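Local coordinates for protein B-agarase (Saccharophagus degradans, PDB 4BQ2) that hydrolyses the beta-linkages of agarose as a family 50 glycoside hydrolase, acting as an exo-beta-agarase on the ends of the chains, at residues Q685-P691 against K741-R746; I650-I655 against M679-M684; S175-K180 against K630-P634; K266-W271 against L644-S648; K239-R244 against L408-T413. All coordinates share one frame; numbering follows the deposited sequence.

Contact 1 (Q685-P691 against K741-R746); sequences QSVIDNP and KIYTER
R746 presses its guanidinium edge against the carbonyls of I688 and N690, near the C-terminal end of helix 673-688. R746 NH1 donates to I688 O (2.7 Å) and to N690 O (2.8 Å), the second bond being the straighter at 163°. Both carbonyls are met from above their planes, and the chain reaches them by bending at chi2 and chi3. Arginine suits the place because its spread N-H groups can serve several carbonyls at once: NH2 goes on to W271 O. Water 1 adds a bond to I688 O and a weak one to E745 O.

A second polar group forms round the Q685 amide. Q685 NE2 donates to E745 OE1 (3.0 Å), nearly along the C-O axis and within its own amide plane, and also to D689 OD1 (2.9 Å). Q685 OE1 takes a weak bond from K741 NZ.

Between the two polar groups lies I688, whose CG2 rests on E745 CB (3.5 Å) while CD1 meets I742 CG2 (4.0 Å).

The D689 and E745 carboxylates, 4.4 Å apart at OD1 and OE1, share the Q685 amide as donor, which probably eases their repulsion. The positive charge of R746 probably complements the partial negative charge near the helix end.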
# COMPACT_ATOMS: atom_id res chain seq x y z
N GLN A 685 -1.30 8.13 -17.30
CA GLN A 685 -1.13 9.37 -18.09
C GLN A 685 -0.34 10.38 -17.31
O GLN A 685 0.51 11.09 -17.87
CB GLN A 685 -2.46 10.02 -18.52
CG GLN A 685 -2.29 11.12 -19.60
CD GLN A 685 -1.68 10.56 -20.88
OE1 GLN A 685 -2.09 9.51 -21.34
NE2 GLN A 685 -0.65 11.21 -21.40
N SER A 686 -0.65 10.48 -16.02
CA SER A 686 0.03 11.40 -15.12
C SER A 686 1.53 11.07 -15.01
O SER A 686 2.39 11.98 -14.95
CB SER A 686 -0.65 11.33 -13.74
OG SER A 686 -0.25 12.39 -12.93
N VAL A 687 1.85 9.78 -14.90
CA VAL A 687 3.25 9.36 -14.88
C VAL A 687 3.94 9.67 -16.21
O VAL A 687 5.05 10.23 -16.22
CB VAL A 687 3.41 7.86 -14.53
CG1 VAL A 687 4.89 7.51 -14.41
CG2 VAL A 687 2.68 7.56 -13.22
N ILE A 688 3.31 9.25 -17.30
CA ILE A 688 3.82 9.47 -18.64
C ILE A 688 4.12 10.97 -18.87
O ILE A 688 5.19 11.31 -19.39
CB ILE A 688 2.84 8.90 -19.68
CG1 ILE A 688 2.86 7.37 -19.62
CG2 ILE A 688 3.19 9.36 -21.08
CD1 ILE A 688 1.68 6.74 -20.33
N ASP A 689 3.22 11.84 -18.42
CA ASP A 689 3.39 13.29 -18.56
C ASP A 689 4.46 13.95 -17.67
O ASP A 689 4.73 15.13 -17.83
CB ASP A 689 2.06 14.03 -18.30
CG ASP A 689 1.00 13.73 -19.36
OD1 ASP A 689 1.32 13.11 -20.38
OD2 ASP A 689 -0.17 14.12 -19.15
N ASN A 690 4.96 13.24 -16.66
CA ASN A 690 5.92 13.83 -15.74
C ASN A 690 7.34 13.49 -16.25
O ASN A 690 7.69 12.32 -16.34
CB ASN A 690 5.67 13.32 -14.30
CG ASN A 690 6.55 14.02 -13.30
OD1 ASN A 690 7.77 14.06 -13.49
ND2 ASN A 690 5.96 14.61 -12.24
N PRO A 691 8.14 14.51 -16.61
CA PRO A 691 9.44 14.25 -17.24
C PRO A 691 10.47 13.57 -16.33
O PRO A 691 11.49 13.11 -16.82
CB PRO A 691 9.92 15.65 -17.65
CG PRO A 691 9.16 16.60 -16.80
CD PRO A 691 7.85 15.95 -16.48
N LYS A 741 1.19 3.04 -25.97
CA LYS A 741 1.54 4.44 -26.20
C LYS A 741 2.63 5.03 -25.29
O LYS A 741 2.98 6.21 -25.45
CB LYS A 741 0.27 5.29 -26.14
CG LYS A 741 -0.19 5.67 -24.73
CD LYS A 741 -1.60 6.23 -24.83
CE LYS A 741 -1.87 7.24 -23.75
NZ LYS A 741 -3.30 7.65 -23.73
N ILE A 742 3.17 4.26 -24.34
CA ILE A 742 4.19 4.80 -23.45
C ILE A 742 5.36 5.44 -24.24
O ILE A 742 5.86 6.47 -23.84
CB ILE A 742 4.76 3.76 -22.41
CG1 ILE A 742 5.22 2.46 -23.09
CG2 ILE A 742 3.76 3.50 -21.27
CD1 ILE A 742 5.80 1.42 -22.14
N TYR A 743 5.75 4.85 -25.35
CA TYR A 743 6.97 5.35 -26.03
C TYR A 743 6.70 6.53 -26.97
O TYR A 743 7.46 7.52 -26.97
CB TYR A 743 7.69 4.22 -26.76
CG TYR A 743 8.37 3.22 -25.83
CD1 TYR A 743 9.42 3.63 -25.00
CD2 TYR A 743 7.97 1.88 -25.79
CE1 TYR A 743 10.07 2.72 -24.15
CE2 TYR A 743 8.61 0.98 -24.95
CZ TYR A 743 9.65 1.40 -24.13
OH TYR A 743 10.25 0.50 -23.32
N THR A 744 5.65 6.41 -27.78
CA THR A 744 5.20 7.50 -28.64
C THR A 744 4.89 8.75 -27.83
O THR A 744 5.33 9.85 -28.20
CB THR A 744 4.01 7.10 -29.52
OG1 THR A 744 2.99 6.55 -28.68
CG2 THR A 744 4.42 6.04 -30.50
N GLU A 745 4.20 8.61 -26.70
CA GLU A 745 4.04 9.74 -25.77
C GLU A 745 5.36 10.35 -25.31
O GLU A 745 5.57 11.55 -25.48
CB GLU A 745 3.22 9.36 -24.54
CG GLU A 745 1.80 8.91 -24.84
CD GLU A 745 0.84 10.06 -25.04
OE1 GLU A 745 0.57 10.79 -24.07
OE2 GLU A 745 0.33 10.19 -26.16
N ARG A 746 6.25 9.56 -24.72
CA ARG A 746 7.45 10.10 -24.09
C ARG A 746 8.40 10.67 -25.14
O ARG A 746 9.08 11.67 -24.91
CB ARG A 746 8.24 9.01 -23.35
CG ARG A 746 7.55 8.34 -22.17
CD ARG A 746 7.41 9.25 -20.98
NE ARG A 746 8.68 9.61 -20.34
CZ ARG A 746 8.74 10.23 -19.17
NH1 ARG A 746 7.62 10.55 -18.52
NH2 ARG A 746 9.92 10.55 -18.64
O HOH W 1 5.58 12.51 -22.17

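Contact 2 (I650-I655 against M679-M684); sequences IGEFHI and MYKDYM
F653 places CG between its backbone N and carbonyl carbon (chi1 72°); Y683, its CG trans to the backbone N (-168°), brings its ring over the face of F653. The two rings form an offset stack with centroids 4.0 Å apart and planes only 4° from parallel, and the two side chains run antiparallel. F653 CD2 sits over the centre of the tyrosine ring, and F653 CB adds a CH-pi contact, 3.8 Å from the Y683 centroid.

M684 SD approaches F653 CZ (3.6 Å) obliquely, a Met-aromatic contact. Y680 CE2 meets the same F653 CZ (3.7 Å), and I655 CG2 touches M679 CE (3.9 Å).

A helix covering a parallel strand is consistent with the (beta/alpha)8 barrel expected of this glycoside hydrolase. E652, hydrogen-bonded to a glycerol and close to E491, probably lies in the active-site pocket; its carboxylate turns to R603 and Y629.

Tyrosine suits its place because the ring can stack while the buried OH reaches S628 O. Dispersion and aromatic forces thus hold helix 673-688 against strand 648-652 and the residues that follow it.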
# COMPACT_ATOMS: atom_id res chain seq x y z
N ILE A 650 7.75 5.13 -9.80
CA ILE A 650 6.65 4.75 -8.88
C ILE A 650 6.71 3.23 -8.61
O ILE A 650 6.59 2.43 -9.53
CB ILE A 650 5.27 5.08 -9.48
CG1 ILE A 650 5.10 6.61 -9.64
CG2 ILE A 650 4.12 4.45 -8.64
CD1 ILE A 650 5.08 7.42 -8.33
N GLY A 651 6.95 2.84 -7.36
CA GLY A 651 7.13 1.41 -7.04
C GLY A 651 5.80 0.70 -6.87
O GLY A 651 5.71 -0.54 -7.03
N GLU A 652 4.77 1.49 -6.53
CA GLU A 652 3.40 1.01 -6.21
C GLU A 652 2.34 2.07 -6.47
O GLU A 652 2.53 3.23 -6.10
CB GLU A 652 3.30 0.62 -4.73
CG GLU A 652 4.29 -0.46 -4.34
CD GLU A 652 4.26 -0.84 -2.88
OE1 GLU A 652 3.32 -0.45 -2.13
OE2 GLU A 652 5.20 -1.54 -2.50
N PHE A 653 1.25 1.64 -7.09
CA PHE A 653 -0.05 2.33 -7.06
C PHE A 653 -1.09 1.24 -7.31
O PHE A 653 -0.75 0.11 -7.72
CB PHE A 653 -0.17 3.43 -8.12
CG PHE A 653 -0.30 2.94 -9.56
CD1 PHE A 653 0.80 2.42 -10.24
CD2 PHE A 653 -1.52 3.06 -10.25
CE1 PHE A 653 0.68 1.99 -11.57
CE2 PHE A 653 -1.64 2.65 -11.58
CZ PHE A 653 -0.55 2.10 -12.24
N HIS A 654 -2.34 1.58 -7.06
CA HIS A 654 -3.45 0.69 -7.41
C HIS A 654 -4.80 1.38 -7.34
O HIS A 654 -4.89 2.46 -6.77
CB HIS A 654 -3.44 -0.66 -6.66
CG HIS A 654 -3.61 -0.61 -5.15
ND1 HIS A 654 -4.54 0.20 -4.49
CD2 HIS A 654 -3.01 -1.33 -4.19
CE1 HIS A 654 -4.46 -0.01 -3.19
NE2 HIS A 654 -3.52 -0.93 -2.98
N ILE A 655 -5.82 0.77 -7.94
CA ILE A 655 -7.23 1.20 -7.75
C ILE A 655 -8.06 -0.08 -7.67
O ILE A 655 -7.85 -1.00 -8.46
CB ILE A 655 -7.73 2.03 -8.97
CG1 ILE A 655 -6.86 3.28 -9.15
CG2 ILE A 655 -9.19 2.45 -8.79
CD1 ILE A 655 -5.87 3.19 -10.31
N MET A 679 -9.56 4.80 -14.26
CA MET A 679 -8.68 5.41 -13.29
C MET A 679 -7.22 4.97 -13.49
O MET A 679 -6.30 5.76 -13.26
CB MET A 679 -9.18 5.15 -11.88
CG MET A 679 -10.54 5.87 -11.64
SD MET A 679 -11.21 5.60 -9.99
CE MET A 679 -9.96 6.29 -8.90
N TYR A 680 -7.01 3.73 -13.91
CA TYR A 680 -5.64 3.25 -14.22
C TYR A 680 -5.02 4.10 -15.33
O TYR A 680 -3.86 4.54 -15.25
CB TYR A 680 -5.67 1.79 -14.66
CG TYR A 680 -4.32 1.24 -15.12
CD1 TYR A 680 -3.87 1.39 -16.43
CD2 TYR A 680 -3.54 0.51 -14.23
CE1 TYR A 680 -2.65 0.86 -16.82
CE2 TYR A 680 -2.33 -0.04 -14.61
CZ TYR A 680 -1.89 0.16 -15.89
OH TYR A 680 -0.69 -0.41 -16.25
N LYS A 681 -5.79 4.29 -16.39
CA LYS A 681 -5.36 5.11 -17.51
C LYS A 681 -5.02 6.56 -17.13
O LYS A 681 -4.03 7.13 -17.61
CB LYS A 681 -6.39 5.03 -18.64
CG LYS A 681 -6.38 3.66 -19.33
CD LYS A 681 -7.29 3.61 -20.55
CE LYS A 681 -8.75 3.80 -20.19
NZ LYS A 681 -9.53 3.35 -21.35
N ASP A 682 -5.81 7.12 -16.22
CA ASP A 682 -5.56 8.47 -15.72
C ASP A 682 -4.28 8.55 -14.91
O ASP A 682 -3.48 9.48 -15.08
CB ASP A 682 -6.68 8.99 -14.81
CG ASP A 682 -7.99 9.31 -15.57
OD1 ASP A 682 -8.05 9.42 -16.81
OD2 ASP A 682 -8.99 9.44 -14.85
N TYR A 683 -4.10 7.58 -14.00
CA TYR A 683 -2.88 7.54 -13.24
C TYR A 683 -1.65 7.44 -14.14
O TYR A 683 -0.69 8.21 -13.99
CB TYR A 683 -2.88 6.35 -12.26
CG TYR A 683 -1.76 6.41 -11.26
CD1 TYR A 683 -0.44 6.01 -11.59
CD2 TYR A 683 -2.01 6.82 -9.96
CE1 TYR A 683 0.59 6.08 -10.65
CE2 TYR A 683 -1.00 6.87 -9.02
CZ TYR A 683 0.31 6.51 -9.38
OH TYR A 683 1.33 6.53 -8.42
N MET A 684 -1.63 6.43 -15.02
CA MET A 684 -0.49 6.26 -15.92
C MET A 684 -0.24 7.46 -16.85
O MET A 684 0.92 7.78 -17.14
CB MET A 684 -0.63 4.96 -16.72
CG MET A 684 -0.38 3.70 -15.88
SD MET A 684 1.19 3.64 -15.00
CE MET A 684 2.34 3.69 -16.39

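Contact 3 (S175-K180 against K630-P634); sequences SAMHDK and KEGLP
M177 joins the CBM-like beta domain to the catalytic domain, reaching from the loop between strands 166-174 and 180-191 to the loop after strand 624-627. Its CB lies over the centre of the H178 ring. M177 CG then meets E631 O (3.5 Å), and M177 SD passes G632 CA (3.6 Å). Bends at chi2 and chi3 fold the tip back, so that M177 CE rests on the peptide of G632 and L633, 3.4 Å from L633 N, and near P634 CG. A flexible, unbranched methionine fits this irregular surface, and G632, lacking a side chain, lets the sulfur come close.

Beside it S175 CB packs on P634 CG (3.5 Å) and on the aliphatic part of K630, whose NZ turns away to D606.

The charged link is K180 with E631. E631 stretches out fully beyond CG, and K180 NZ also bonds to S83 O. Waters 3 and 4 bridge K180 NZ and E631 OE2, water 4 only weakly at NZ, while water 2 joins M177 N to E631 OE1. K180 NZ meets E631 OE1 at 2.8 Å on its syn lone pair.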
# COMPACT_ATOMS: atom_id res chain seq x y z
N SER A 175 -5.68 14.63 -4.04
CA SER A 175 -4.82 14.34 -5.17
C SER A 175 -5.55 13.74 -6.38
O SER A 175 -5.11 12.75 -6.95
CB SER A 175 -3.68 13.40 -4.75
OG SER A 175 -2.81 14.09 -3.85
N ALA A 176 -6.68 14.34 -6.75
CA ALA A 176 -7.41 13.97 -7.93
C ALA A 176 -6.73 14.50 -9.20
O ALA A 176 -5.86 15.41 -9.14
CB ALA A 176 -8.84 14.50 -7.83
N MET A 177 -7.11 13.93 -10.35
CA MET A 177 -6.67 14.42 -11.66
C MET A 177 -7.75 15.20 -12.35
O MET A 177 -7.50 15.79 -13.40
CB MET A 177 -6.25 13.27 -12.55
CG MET A 177 -5.10 12.43 -11.99
SD MET A 177 -3.51 13.31 -12.06
CE MET A 177 -3.32 13.79 -10.37
N HIS A 178 -8.94 15.23 -11.74
CA HIS A 178 -10.12 15.88 -12.34
C HIS A 178 -10.89 16.59 -11.24
O HIS A 178 -10.88 16.15 -10.08
CB HIS A 178 -11.07 14.84 -12.92
CG HIS A 178 -10.44 13.90 -13.90
ND1 HIS A 178 -9.99 14.29 -15.13
CD2 HIS A 178 -10.25 12.56 -13.84
CE1 HIS A 178 -9.52 13.24 -15.79
NE2 HIS A 178 -9.66 12.18 -15.02
N ASP A 179 -11.62 17.63 -11.61
CA ASP A 179 -12.65 18.20 -10.74
C ASP A 179 -13.71 17.14 -10.50
O ASP A 179 -14.11 16.47 -11.43
CB ASP A 179 -13.32 19.40 -11.43
CG ASP A 179 -12.40 20.63 -11.50
OD1 ASP A 179 -11.40 20.66 -10.77
OD2 ASP A 179 -12.72 21.55 -12.27
N LYS A 180 -14.12 17.00 -9.24
CA LYS A 180 -15.15 16.07 -8.80
C LYS A 180 -16.35 16.90 -8.28
O LYS A 180 -16.19 17.94 -7.64
CB LYS A 180 -14.63 15.16 -7.66
CG LYS A 180 -13.40 14.29 -7.99
CD LYS A 180 -13.61 13.52 -9.29
CE LYS A 180 -12.39 12.65 -9.71
NZ LYS A 180 -12.09 11.60 -8.68
N LYS A 630 -2.58 7.30 -5.06
CA LYS A 630 -3.40 8.48 -5.29
C LYS A 630 -4.02 8.24 -6.66
O LYS A 630 -3.75 7.22 -7.30
CB LYS A 630 -2.50 9.76 -5.35
CG LYS A 630 -1.59 9.98 -4.15
CD LYS A 630 -2.37 10.32 -2.86
CE LYS A 630 -1.39 10.35 -1.70
NZ LYS A 630 -1.99 10.03 -0.38
N GLU A 631 -4.86 9.16 -7.11
CA GLU A 631 -5.42 9.11 -8.47
C GLU A 631 -4.46 9.51 -9.60
O GLU A 631 -4.69 9.22 -10.78
CB GLU A 631 -6.75 9.88 -8.51
CG GLU A 631 -7.79 9.12 -7.65
CD GLU A 631 -9.17 9.78 -7.55
OE1 GLU A 631 -9.56 10.53 -8.47
OE2 GLU A 631 -9.90 9.49 -6.56
N GLY A 632 -3.38 10.17 -9.21
CA GLY A 632 -2.29 10.46 -10.14
C GLY A 632 -1.23 11.24 -9.42
O GLY A 632 -1.11 11.20 -8.17
N LEU A 633 -0.43 11.94 -10.21
CA LEU A 633 0.70 12.70 -9.72
C LEU A 633 0.40 14.20 -9.87
O LEU A 633 0.68 14.78 -10.92
CB LEU A 633 1.98 12.30 -10.47
CG LEU A 633 2.38 10.83 -10.49
CD1 LEU A 633 3.79 10.75 -11.12
CD2 LEU A 633 2.35 10.15 -9.10
N PRO A 634 -0.18 14.83 -8.82
CA PRO A 634 -0.59 16.24 -8.96
C PRO A 634 0.63 17.16 -9.06
O PRO A 634 1.67 16.90 -8.41
CB PRO A 634 -1.35 16.53 -7.64
CG PRO A 634 -1.64 15.17 -7.04
CD PRO A 634 -0.50 14.28 -7.49
O HOH W 2 -8.93 11.94 -10.65
O HOH W 3 -11.74 11.40 -6.04
O HOH W 4 -12.29 8.58 -7.73

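Contact 4 (K266-W271 against L644-S648); sequences KINGKW and LDKPS
W271 spreads its indole over the ring of P647, with P647 CD above the centre of the six-membered ring of W271: a CH-pi contact, 3.5 Å from the centroid and 5° off the ring normal. Proline fits here because the C-H bonds of CD, next to the ring nitrogen, are somewhat polarised and the stiff ring keeps them facing the indole. The carbonyl carbon of K646 lies over the same face, nearer the rim. K266 CE lies over the rim of the opposite face.

At the indole edge, W271 NE1 donates to D645 OD1 (3.0 Å, 159°) with the acceptor close to the ring plane, although the carboxylate is approached from above its own plane. D645 reaches this position with CG trans to its backbone N (chi1 -163°). Its other oxygen, D645 OD2, receives K266 NZ at 2.9 Å on the syn lone pair in a salt bridge, and a weaker bond runs from NZ to OD1. Water 5 donates to D645 OD1 and accepts weakly from K266 NZ. One aspartate thereby holds both the lysine and the tryptophan beside which the lysine lies.

The contact lies at the surface, where the hairpin of strands 263-267 and 270-274, closed by a type I' turn, meets the link from helix 641-644 into strand 648-652. V694 of strand 693-699 touches both W271 and P647.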
# COMPACT_ATOMS: atom_id res chain seq x y z
N LYS A 266 18.65 11.20 -19.85
CA LYS A 266 17.65 12.19 -20.27
C LYS A 266 17.57 12.20 -21.81
O LYS A 266 18.60 12.29 -22.51
CB LYS A 266 18.00 13.56 -19.69
CG LYS A 266 16.80 14.37 -19.22
CD LYS A 266 17.25 15.76 -18.78
CE LYS A 266 18.07 15.71 -17.49
NZ LYS A 266 18.63 17.02 -17.06
N ILE A 267 16.37 12.05 -22.34
CA ILE A 267 16.19 12.05 -23.77
C ILE A 267 15.24 13.21 -24.09
O ILE A 267 14.10 13.23 -23.63
CB ILE A 267 15.67 10.71 -24.31
CG1 ILE A 267 16.63 9.58 -23.92
CG2 ILE A 267 15.46 10.80 -25.81
CD1 ILE A 267 16.14 8.18 -24.27
N ASN A 268 15.79 14.18 -24.82
CA ASN A 268 15.18 15.48 -25.08
C ASN A 268 14.32 16.01 -23.93
O ASN A 268 13.11 16.19 -24.06
CB ASN A 268 14.44 15.46 -26.43
CG ASN A 268 15.38 15.18 -27.60
OD1 ASN A 268 15.10 14.33 -28.44
ND2 ASN A 268 16.53 15.87 -27.63
N GLY A 269 14.95 16.22 -22.79
CA GLY A 269 14.30 16.89 -21.68
C GLY A 269 13.45 15.99 -20.80
O GLY A 269 12.85 16.47 -19.84
N LYS A 270 13.40 14.69 -21.10
CA LYS A 270 12.64 13.72 -20.29
C LYS A 270 13.51 12.57 -19.84
O LYS A 270 14.16 11.90 -20.66
CB LYS A 270 11.48 13.16 -21.10
CG LYS A 270 10.50 14.22 -21.55
CD LYS A 270 9.38 13.63 -22.36
CE LYS A 270 8.41 14.72 -22.80
NZ LYS A 270 7.37 14.12 -23.67
N TRP A 271 13.49 12.30 -18.54
CA TRP A 271 14.24 11.17 -18.03
C TRP A 271 13.68 9.85 -18.54
O TRP A 271 12.46 9.65 -18.56
CB TRP A 271 14.21 11.17 -16.51
CG TRP A 271 15.25 12.09 -15.93
CD1 TRP A 271 15.04 13.31 -15.33
CD2 TRP A 271 16.66 11.87 -15.90
NE1 TRP A 271 16.25 13.86 -14.93
CE2 TRP A 271 17.26 12.98 -15.27
CE3 TRP A 271 17.49 10.81 -16.35
CZ2 TRP A 271 18.64 13.07 -15.04
CZ3 TRP A 271 18.86 10.91 -16.16
CH2 TRP A 271 19.42 12.03 -15.49
N LEU A 644 15.63 18.36 -7.86
CA LEU A 644 16.49 17.19 -7.73
C LEU A 644 17.03 16.77 -9.08
O LEU A 644 18.17 16.36 -9.18
CB LEU A 644 15.70 16.00 -7.15
CG LEU A 644 15.09 16.16 -5.77
CD1 LEU A 644 14.29 14.91 -5.43
CD2 LEU A 644 16.20 16.36 -4.76
N ASP A 645 16.19 16.89 -10.11
CA ASP A 645 16.53 16.47 -11.47
C ASP A 645 17.04 15.02 -11.48
O ASP A 645 18.07 14.74 -12.10
CB ASP A 645 17.58 17.40 -12.10
CG ASP A 645 17.66 17.26 -13.63
OD1 ASP A 645 16.69 16.73 -14.23
OD2 ASP A 645 18.70 17.67 -14.21
N LYS A 646 16.32 14.11 -10.81
CA LYS A 646 16.70 12.69 -10.78
C LYS A 646 15.63 11.87 -11.47
O LYS A 646 14.43 12.10 -11.27
CB LYS A 646 16.81 12.10 -9.34
CG LYS A 646 17.98 12.55 -8.49
CD LYS A 646 19.34 11.97 -8.91
CE LYS A 646 19.45 10.46 -8.67
NZ LYS A 646 20.86 10.00 -8.85
N PRO A 647 16.07 10.86 -12.22
CA PRO A 647 15.11 9.91 -12.73
C PRO A 647 14.44 9.23 -11.53
O PRO A 647 15.08 9.01 -10.49
CB PRO A 647 15.96 8.93 -13.53
CG PRO A 647 17.34 9.06 -12.95
CD PRO A 647 17.46 10.50 -12.55
N SER A 648 13.16 8.94 -11.69
CA SER A 648 12.33 8.51 -10.55
C SER A 648 11.46 7.34 -10.99
O SER A 648 11.24 7.11 -12.16
CB SER A 648 11.46 9.69 -10.09
OG SER A 648 12.29 10.82 -9.73
O HOH W 5 15.83 17.62 -16.87

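Contact 5 (K239-R244 against L408-T413); sequences KPMPSR and LNWGFT
G411 O is gripped by two nitrogens of R244 in an end-on fork: R244 NH2 at 3.0 Å, in the carbonyl plane on a lone pair, and R244 NH1 at 3.2 Å from above that plane. The oxygen lies in the guanidinium plane. T413 CG2 sits over one guanidinium face, 3.5 Å from R244 NH1, and M241 CB from the same segment as the arginine also lies over a face. R244 NH2 has a further acceptor in N739 O, which suits a group with several N-H bonds.

M241 runs extended beyond CG along the glycine, M241 SD lying 3.7 Å from G411 CA. Glycine suits this site twice: its phi is positive, and the absence of a side chain lets M241 SD and CE lie close to its CA.

Two waters bridge the segments. Water 7 joins M241 N to L408 O (2.6 Å from the latter), and water 6 joins K239 O to N409 ND2 (3.1 Å from the latter).

The arrangement is that of a Schellman motif ending helix 394-410 at G411, met by a type II turn running from M241 to R244.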
# COMPACT_ATOMS: atom_id res chain seq x y z
N LYS A 239 3.78 -13.46 -27.98
CA LYS A 239 4.29 -12.37 -28.83
C LYS A 239 4.25 -10.97 -28.17
O LYS A 239 3.20 -10.52 -27.73
CB LYS A 239 3.54 -12.37 -30.20
CG LYS A 239 3.88 -13.54 -31.12
CD LYS A 239 3.04 -13.53 -32.41
CE LYS A 239 2.68 -14.95 -32.87
NZ LYS A 239 1.88 -15.03 -34.14
N PRO A 240 5.42 -10.29 -28.10
CA PRO A 240 5.54 -8.92 -27.56
C PRO A 240 4.80 -7.94 -28.47
O PRO A 240 4.65 -8.22 -29.65
CB PRO A 240 7.05 -8.64 -27.66
CG PRO A 240 7.70 -9.98 -27.83
CD PRO A 240 6.71 -10.79 -28.60
N MET A 241 4.37 -6.80 -27.94
CA MET A 241 3.79 -5.72 -28.76
C MET A 241 4.75 -5.32 -29.87
O MET A 241 5.96 -5.57 -29.74
CB MET A 241 3.49 -4.50 -27.89
CG MET A 241 2.21 -4.65 -27.09
SD MET A 241 1.65 -3.11 -26.33
CE MET A 241 -0.01 -3.61 -25.85
N PRO A 242 4.22 -4.72 -30.97
CA PRO A 242 5.14 -4.40 -32.07
C PRO A 242 6.16 -3.35 -31.68
O PRO A 242 5.91 -2.50 -30.81
CB PRO A 242 4.21 -3.87 -33.19
CG PRO A 242 2.88 -3.63 -32.56
CD PRO A 242 2.80 -4.50 -31.34
N SER A 243 7.31 -3.43 -32.32
CA SER A 243 8.31 -2.37 -32.18
C SER A 243 9.00 -2.35 -30.81
O SER A 243 9.62 -1.36 -30.45
CB SER A 243 7.72 -1.00 -32.49
OG SER A 243 8.76 -0.02 -32.51
N ARG A 244 8.89 -3.44 -30.06
CA ARG A 244 9.68 -3.62 -28.85
C ARG A 244 11.02 -4.23 -29.25
O ARG A 244 11.09 -5.11 -30.15
CB ARG A 244 8.94 -4.55 -27.86
CG ARG A 244 7.64 -3.98 -27.26
CD ARG A 244 7.84 -2.60 -26.62
NE ARG A 244 6.60 -1.93 -26.17
CZ ARG A 244 5.90 -2.35 -25.13
NH1 ARG A 244 6.31 -3.44 -24.51
NH2 ARG A 244 4.80 -1.73 -24.74
N LEU A 408 3.77 -9.96 -21.57
CA LEU A 408 4.09 -9.62 -22.97
C LEU A 408 2.85 -9.29 -23.82
O LEU A 408 2.85 -8.31 -24.59
CB LEU A 408 4.93 -10.73 -23.64
CG LEU A 408 6.30 -10.95 -23.01
CD1 LEU A 408 6.93 -12.17 -23.65
CD2 LEU A 408 7.16 -9.71 -23.18
N ASN A 409 1.79 -10.07 -23.68
CA ASN A 409 0.55 -9.74 -24.40
C ASN A 409 -0.02 -8.40 -23.94
O ASN A 409 -0.53 -7.59 -24.74
CB ASN A 409 -0.51 -10.86 -24.26
CG ASN A 409 -1.80 -10.54 -25.01
OD1 ASN A 409 -2.75 -10.01 -24.44
ND2 ASN A 409 -1.81 -10.79 -26.33
N TRP A 410 0.08 -8.15 -22.63
CA TRP A 410 -0.56 -6.98 -22.03
C TRP A 410 0.31 -5.75 -22.22
O TRP A 410 -0.11 -4.64 -21.88
CB TRP A 410 -0.77 -7.23 -20.52
CG TRP A 410 -1.70 -8.38 -20.20
CD1 TRP A 410 -2.52 -9.07 -21.07
CD2 TRP A 410 -1.91 -8.92 -18.92
NE1 TRP A 410 -3.22 -10.03 -20.38
CE2 TRP A 410 -2.86 -9.96 -19.05
CE3 TRP A 410 -1.38 -8.64 -17.65
CZ2 TRP A 410 -3.27 -10.73 -17.97
CZ3 TRP A 410 -1.79 -9.41 -16.55
CH2 TRP A 410 -2.76 -10.42 -16.72
N GLY A 411 1.51 -5.97 -22.74
CA GLY A 411 2.41 -4.88 -23.17
C GLY A 411 3.34 -4.35 -22.10
O GLY A 411 4.04 -3.35 -22.31
N PHE A 412 3.39 -5.02 -20.96
CA PHE A 412 4.25 -4.57 -19.87
C PHE A 412 5.69 -4.79 -20.22
O PHE A 412 6.02 -5.81 -20.85
CB PHE A 412 3.92 -5.30 -18.60
CG PHE A 412 2.67 -4.83 -17.94
CD1 PHE A 412 2.55 -3.52 -17.52
CD2 PHE A 412 1.60 -5.71 -17.74
CE1 PHE A 412 1.39 -3.05 -16.89
CE2 PHE A 412 0.44 -5.26 -17.10
CZ PHE A 412 0.33 -3.93 -16.69
N THR A 413 6.54 -3.85 -19.84
CA THR A 413 7.92 -3.95 -20.25
C THR A 413 8.77 -4.64 -19.16
O THR A 413 9.96 -4.90 -19.39
CB THR A 413 8.51 -2.57 -20.56
OG1 THR A 413 8.41 -1.74 -19.41
CG2 THR A 413 7.79 -1.89 -21.75
O HOH W 6 0.94 -11.95 -26.96
O HOH W 7 4.73 -6.60 -25.16

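Overall arrangement
From the N terminus, contact 3 opens first, in the CBM-like domain, and closes 450 residues later on the loop after strand 624-627, tying that domain to the catalytic one. Contact 5 is nested inside the long stretch of chain that contact 3 closes, joining 239-244 to the end of helix 394-410. Contact 4 crosses both contacts 3 and 5: it opens at 266-271 and closes at 644-648. Contacts 2 and 1 then follow in series, both using helix 673-688, which contact 2 sets against strand 648-652 and contact 1 against the C-terminal helix 742-746. Contact 1 touches contacts 3, 4 and 5, for instance through S686 to L633, the backbone of P691 to W271 and Y743 to R244.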